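Local coordinates for protein prolyl oligopeptidase (Galerina marginata, PDB 5N4B) that cleaves after proline and macrocyclises peptide substrates in the biosynthesis of the amanitin toxins, first removing ten N-terminal residues from a 35-residue precursor, at residues 132-135 with 136-139; 242-245 with 246-250. The protein carries 1 engineered substitution. All coordinates share one frame; numbering follows the deposited sequence.

How the contacts relate
Contact 1 and contact 2 are both short 3-10 turns within the beta-propeller, but they hold different blades. Their centres lie 24 Å apart and their nearest atoms about 13 Å, so they do not touch. Contact 1 is partly buried and carries the chain from the fourth strand, 129-133, of one blade to strand 144-151 of the next; an aspartate that holds the start of the turn by two hydrogen bonds to one oxygen works there beside apolar packing. Contact 2 lies at the surface, in the hairpin loop between strands 236-241 and 250-254 of a single blade, and relies on hydroxyls, carboxylates and a bridging water. Both sit away from the catalytic residues.

Contact 1 (132-135 with 136-139); sequences FFDP and NVLA
Two successive backbone bonds wind residues 134-138 into a short 3-10 turn: Val137 N donates to Asp134 O at 3.1 Å, and Leu138 N repeats the step to Pro135 O. At the start of the turn the Asp134 carboxylate reaches forward along the chain. Its CG stands anti to the backbone N (chi1 -177°), which brings OD1 to the backbone amide of Asn136, with N to OD1 at 2.9 Å. This is an Asx turn with proline at its central position, and the same OD1 also receives Asn136 ND2 at 2.8 Å. The two donors come from different directions. The side-chain amide uses the syn lone pair, whereas the backbone N-H arrives from above the carboxylate plane; carboxylate and amide stand nearly perpendicular, at 81°. Asn136 ND2 has a further acceptor in Gln107 O, so the amide nitrogen has two acceptors, one in the turn and one in the loop before strand 109-113.

The turn follows a classic beta bulge, in which Phe132 and Phe133 both face Leu110, and it leads from the fourth strand, 129-133, of one propeller blade towards strand 144-151 of the next. Apolar side chains meet beside the turn. Leu138 reaches back over Pro135, its CD1 lying 4.1 Å from Pro135 CB, while the other methyl, CD2, meets Phe133 CZ at 4.1 Å, approaching the ring obliquely. Met146 of strand 144-151 touches both Phe133 and Pro135. On Val137, CG2 packs against Asp134 O at 3.2 Å, and CG1 comes no nearer than 4.0 Å to Asp134 OD2.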
ATOM      1  N   PHE A 132       3.393  25.976   3.905  1.00 13.54           N
ATOM      2  CA  PHE A 132       4.643  25.683   4.585  1.00 12.80           C
ATOM      3  C   PHE A 132       5.594  24.894   3.696  1.00 14.61           C
ATOM      4  O   PHE A 132       6.775  25.249   3.574  1.00 17.04           O
ATOM      5  CB  PHE A 132       4.446  24.958   5.951  1.00 13.92           C
ATOM      6  CG  PHE A 132       5.683  24.359   6.460  1.00 13.22           C
ATOM      7  CD1 PHE A 132       6.782  25.146   6.704  1.00 15.76           C
ATOM      8  CD2 PHE A 132       5.844  22.989   6.599  1.00 13.39           C
ATOM      9  CE1 PHE A 132       7.965  24.598   7.061  1.00 15.35           C
ATOM     10  CE2 PHE A 132       7.006  22.448   6.960  1.00 13.14           C
ATOM     11  CZ  PHE A 132       8.082  23.219   7.218  1.00 15.08           C
ATOM     12  N   PHE A 133       5.115  23.845   3.039  1.00 13.22           N
ATOM     13  CA  PHE A 133       6.018  22.991   2.274  1.00 11.92           C
ATOM     14  C   PHE A 133       5.279  22.476   1.061  1.00 11.98           C
ATOM     15  O   PHE A 133       4.332  21.673   1.186  1.00 12.27           O
ATOM     16  CB  PHE A 133       6.559  21.829   3.126  1.00 12.08           C
ATOM     17  CG  PHE A 133       7.576  20.988   2.429  1.00 13.41           C
ATOM     18  CD1 PHE A 133       8.903  21.386   2.413  1.00 15.78           C
ATOM     19  CD2 PHE A 133       7.234  19.838   1.764  1.00 19.06           C
ATOM     20  CE1 PHE A 133       9.884  20.644   1.779  1.00 19.82           C
ATOM     21  CE2 PHE A 133       8.264  19.094   1.115  1.00 18.18           C
ATOM     22  CZ  PHE A 133       9.556  19.552   1.126  1.00 16.87           C
ATOM     23  N   ASP A 134       5.697  22.941  -0.113  1.00 12.89           N
ATOM     24  CA  ASP A 134       5.095  22.556  -1.393  1.00 13.60           C
ATOM     25  C   ASP A 134       6.037  21.587  -2.099  1.00 13.35           C
ATOM     26  O   ASP A 134       7.034  22.017  -2.703  1.00 14.72           O
ATOM     27  CB  ASP A 134       4.831  23.783  -2.261  1.00 14.67           C
ATOM     28  CG  ASP A 134       4.155  23.444  -3.566  1.00 16.21           C
ATOM     29  OD1 ASP A 134       4.068  22.241  -3.875  1.00 14.74           O
ATOM     30  OD2 ASP A 134       3.718  24.381  -4.278  1.00 19.51           O
ATOM     31  N   PRO A 135       5.803  20.281  -2.039  1.00 12.39           N
ATOM     32  CA  PRO A 135       6.769  19.362  -2.653  1.00 13.89           C
ATOM     33  C   PRO A 135       6.852  19.520  -4.155  1.00 16.24           C
ATOM     34  O   PRO A 135       7.823  19.030  -4.768  1.00 17.17           O
ATOM     35  CB  PRO A 135       6.248  17.981  -2.255  1.00 15.79           C
ATOM     36  CG  PRO A 135       5.080  18.131  -1.511  1.00 17.27           C
ATOM     37  CD  PRO A 135       4.678  19.577  -1.426  1.00 14.73           C
ATOM     38  N   ASN A 136       5.872  20.161  -4.793  1.00 14.75           N
ATOM     39  CA  ASN A 136       5.942  20.302  -6.226  1.00 16.40           C
ATOM     40  C   ASN A 136       7.104  21.190  -6.630  1.00 21.34           C
ATOM     41  O   ASN A 136       7.458  21.194  -7.815  1.00 26.19           O
ATOM     42  CB  ASN A 136       4.625  20.867  -6.764  1.00 17.63           C
ATOM     43  CG  ASN A 136       3.430  19.989  -6.443  1.00 19.99           C
ATOM     44  OD1 ASN A 136       3.209  18.956  -7.081  1.00 20.01           O
ATOM     45  ND2 ASN A 136       2.649  20.388  -5.476  1.00 15.48           N
ATOM     46  N   VAL A 137       7.652  22.000  -5.734  1.00 17.94           N
ATOM     47  CA  VAL A 137       8.779  22.836  -6.132  1.00 20.71           C
ATOM     48  C   VAL A 137      10.135  22.217  -5.824  1.00 20.11           C
ATOM     49  O   VAL A 137      11.165  22.865  -6.014  1.00 23.10           O
ATOM     50  CB  VAL A 137       8.667  24.255  -5.580  1.00 24.40           C
ATOM     51  CG1 VAL A 137       7.336  24.873  -5.950  1.00 31.45           C
ATOM     52  CG2 VAL A 137       8.853  24.282  -4.132  1.00 20.77           C
ATOM     53  N   LEU A 138      10.152  20.965  -5.349  1.00 16.86           N
ATOM     54  CA  LEU A 138      11.439  20.310  -5.113  1.00 16.93           C
ATOM     55  C   LEU A 138      12.267  20.246  -6.401  1.00 20.94           C
ATOM     56  O   LEU A 138      13.491  20.324  -6.352  1.00 27.81           O
ATOM     57  CB  LEU A 138      11.215  18.921  -4.501  1.00 16.51           C
ATOM     58  CG  LEU A 138      10.830  18.954  -3.022  1.00 16.53           C
ATOM     59  CD1 LEU A 138      10.263  17.604  -2.661  1.00 19.70           C
ATOM     60  CD2 LEU A 138      11.982  19.339  -2.124  1.00 21.12           C
ATOM     61  N   ALA A 139      11.612  20.059  -7.533  1.00 20.48           N
ATOM     62  CA  ALA A 139      12.222  20.209  -8.856  1.00 24.47           C
ATOM     63  C   ALA A 139      11.227  20.906  -9.773  1.00 26.40           C
ATOM     64  O   ALA A 139      10.072  20.484  -9.873  1.00 35.09           O
ATOM     65  CB  ALA A 139      12.656  18.847  -9.439  1.00 24.43           C
TER

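Contact 2 (242-245 with 246-250); sequences VGTT and QEEDI
The Glu248 carboxylate lies broadside to Thr244, whose CB and CG2 both sit over one of its faces; Glu248 CD is 3.9 Å from Thr244 CB, and Thr244 CG2 is 3.8 Å from Glu248 OE1. The contact is van der Waals in kind, aliphatic carbons against a flat polar group, and the extended chain beyond Glu248 CG carries the carboxylate out to it. A second carboxylate, that of Glu247, presents a face to the hydroxyl of Thr245, with Glu247 CD 3.8 Å from Thr245 OG1; that hydroxyl oxygen comes no closer than 3.8 Å to Glu247 OE2, beyond hydrogen-bonding distance. Here a bend at chi2 (85°) curls the glutamate back towards the threonine.

Asp249 is held through both oxygens. A water donates to Asp249 OD1 at 2.7 Å and to Thr244 OG1 at the same length, bridging two residues on either side of the 3-10 turn. Thr244 OG1 is also bonded to Lys241 O, Asp249 OD1 to His240 ND1 and Asp249 OD2 to Tyr217 OH, so the water sits between two groups already fixed by strand residues. Gln246 joins this network through NE2, which also meets Tyr217 OH, while its OE1 takes the backbone N-H of Lys199, a residue of strand 198-201 in the preceding blade.

The backbone between these side chains makes a 3-10 turn. Glu248 N donates to Thr245 O at 3.0 Å, and Asp249 N in turn to Gln246 O. Together these bonds shape the hairpin loop that joins the third and fourth strands of a four-stranded beta-propeller blade.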
ATOM      1  N   VAL A 242      20.611  16.611  14.015  1.00 18.97           N
ATOM      2  CA  VAL A 242      20.323  17.809  13.223  1.00 18.13           C
ATOM      3  C   VAL A 242      21.499  18.750  13.254  1.00 23.46           C
ATOM      4  O   VAL A 242      22.092  18.999  14.310  1.00 22.69           O
ATOM      5  CB  VAL A 242      19.064  18.502  13.745  1.00 19.04           C
ATOM      6  CG1 VAL A 242      18.820  19.801  13.018  1.00 21.55           C
ATOM      7  CG2 VAL A 242      17.864  17.617  13.565  1.00 22.65           C
ATOM      8  N   GLY A 243      21.818  19.312  12.081  1.00 23.07           N
ATOM      9  CA  GLY A 243      22.908  20.271  11.963  1.00 25.92           C
ATOM     10  C   GLY A 243      24.259  19.659  11.737  1.00 29.14           C
ATOM     11  O   GLY A 243      25.278  20.323  11.996  1.00 30.74           O
ATOM     12  N   THR A 244      24.303  18.406  11.294  1.00 26.79           N
ATOM     13  CA  THR A 244      25.543  17.705  10.994  1.00 23.34           C
ATOM     14  C   THR A 244      25.410  17.086   9.613  1.00 26.03           C
ATOM     15  O   THR A 244      24.311  16.963   9.072  1.00 25.12           O
ATOM     16  CB  THR A 244      25.881  16.573  11.997  1.00 25.72           C
ATOM     17  OG1 THR A 244      24.884  15.518  11.908  1.00 25.02           O
ATOM     18  CG2 THR A 244      25.962  17.059  13.396  1.00 30.57           C
ATOM     19  N   THR A 245      26.558  16.695   9.058  1.00 29.07           N
ATOM     20  CA  THR A 245      26.586  15.898   7.844  1.00 27.09           C
ATOM     21  C   THR A 245      26.460  14.410   8.202  1.00 27.64           C
ATOM     22  O   THR A 245      26.688  13.978   9.338  1.00 25.33           O
ATOM     23  CB  THR A 245      27.916  16.080   7.076  1.00 31.02           C
ATOM     24  OG1 THR A 245      28.963  15.421   7.779  1.00 39.23           O
ATOM     25  CG2 THR A 245      28.321  17.502   6.900  1.00 38.62           C
ATOM     26  N   GLN A 246      26.121  13.610   7.199  1.00 24.59           N
ATOM     27  CA  GLN A 246      25.867  12.191   7.418  1.00 20.40           C
ATOM     28  C   GLN A 246      27.104  11.434   7.882  1.00 22.80           C
ATOM     29  O   GLN A 246      26.958  10.364   8.481  1.00 23.57           O
ATOM     30  CB  GLN A 246      25.254  11.577   6.151  1.00 20.77           C
ATOM     31  CG  GLN A 246      24.732  10.153   6.321  1.00 20.70           C
ATOM     32  CD  GLN A 246      23.984   9.663   5.119  1.00 17.76           C
ATOM     33  OE1 GLN A 246      24.213  10.104   3.975  1.00 19.68           O
ATOM     34  NE2 GLN A 246      23.050   8.761   5.357  1.00 18.31           N
ATOM     35  N   GLU A 247      28.306  11.983   7.621  1.00 29.68           N
ATOM     36  CA  GLU A 247      29.528  11.366   8.113  1.00 32.11           C
ATOM     37  C   GLU A 247      29.523  11.199   9.635  1.00 31.27           C
ATOM     38  O   GLU A 247      30.120  10.252  10.156  1.00 32.63           O
ATOM     39  CB  GLU A 247      30.731  12.166   7.590  1.00 37.60           C
ATOM     40  CG  GLU A 247      30.955  12.013   6.037  1.00 52.03           C
ATOM     41  CD  GLU A 247      30.127  12.962   5.132  1.00 66.94           C
ATOM     42  OE1 GLU A 247      30.739  13.836   4.467  1.00 67.50           O
ATOM     43  OE2 GLU A 247      28.882  12.820   5.039  1.00 69.46           O
ATOM     44  N   GLU A 248      28.795  12.041  10.349  1.00 26.62           N
ATOM     45  CA  GLU A 248      28.708  11.949  11.801  1.00 27.06           C
ATOM     46  C   GLU A 248      27.603  11.016  12.316  1.00 25.15           C
ATOM     47  O   GLU A 248      27.549  10.731  13.514  1.00 25.69           O
ATOM     48  CB  GLU A 248      28.478  13.341  12.401  1.00 31.33           C
ATOM     49  CG  GLU A 248      29.650  14.333  12.178  1.00 41.91           C
ATOM     50  CD  GLU A 248      29.515  15.589  13.036  1.00 55.22           C
ATOM     51  OE1 GLU A 248      29.251  15.455  14.254  1.00 58.90           O
ATOM     52  OE2 GLU A 248      29.673  16.710  12.501  1.00 66.20           O
ATOM     53  N   ASP A 249      26.767  10.469  11.434  1.00 22.61           N
ATOM     54  CA  ASP A 249      25.656   9.644  11.887  1.00 21.78           C
ATOM     55  C   ASP A 249      26.147   8.377  12.596  1.00 25.43           C
ATOM     56  O   ASP A 249      27.161   7.779  12.224  1.00 28.69           O
ATOM     57  CB  ASP A 249      24.777   9.262  10.685  1.00 21.22           C
ATOM     58  CG  ASP A 249      23.932  10.416  10.174  1.00 21.69           C
ATOM     59  OD1 ASP A 249      24.176  11.591  10.506  1.00 21.02           O
ATOM     60  OD2 ASP A 249      23.019  10.137   9.362  1.00 20.78           O
ATOM     61  N   ILE A 250      25.392   7.968  13.601  1.00 23.98           N
ATOM     62  CA  ILE A 250      25.693   6.816  14.443  1.00 24.87           C
ATOM     63  C   ILE A 250      24.976   5.598  13.875  1.00 24.93           C
ATOM     64  O   ILE A 250      23.793   5.686  13.524  1.00 22.10           O
ATOM     65  CB  ILE A 250      25.216   7.103  15.880  1.00 24.62           C
ATOM     66  CG1 ILE A 250      26.060   8.231  16.480  1.00 37.14           C
ATOM     67  CG2 ILE A 250      25.290   5.848  16.739  1.00 31.81           C
ATOM     68  CD1 ILE A 250      25.493   8.798  17.767  1.00 40.08           C
TER
HETATM   69  O   HOH W   1      24.746  12.951  12.717  1.00 14.33           O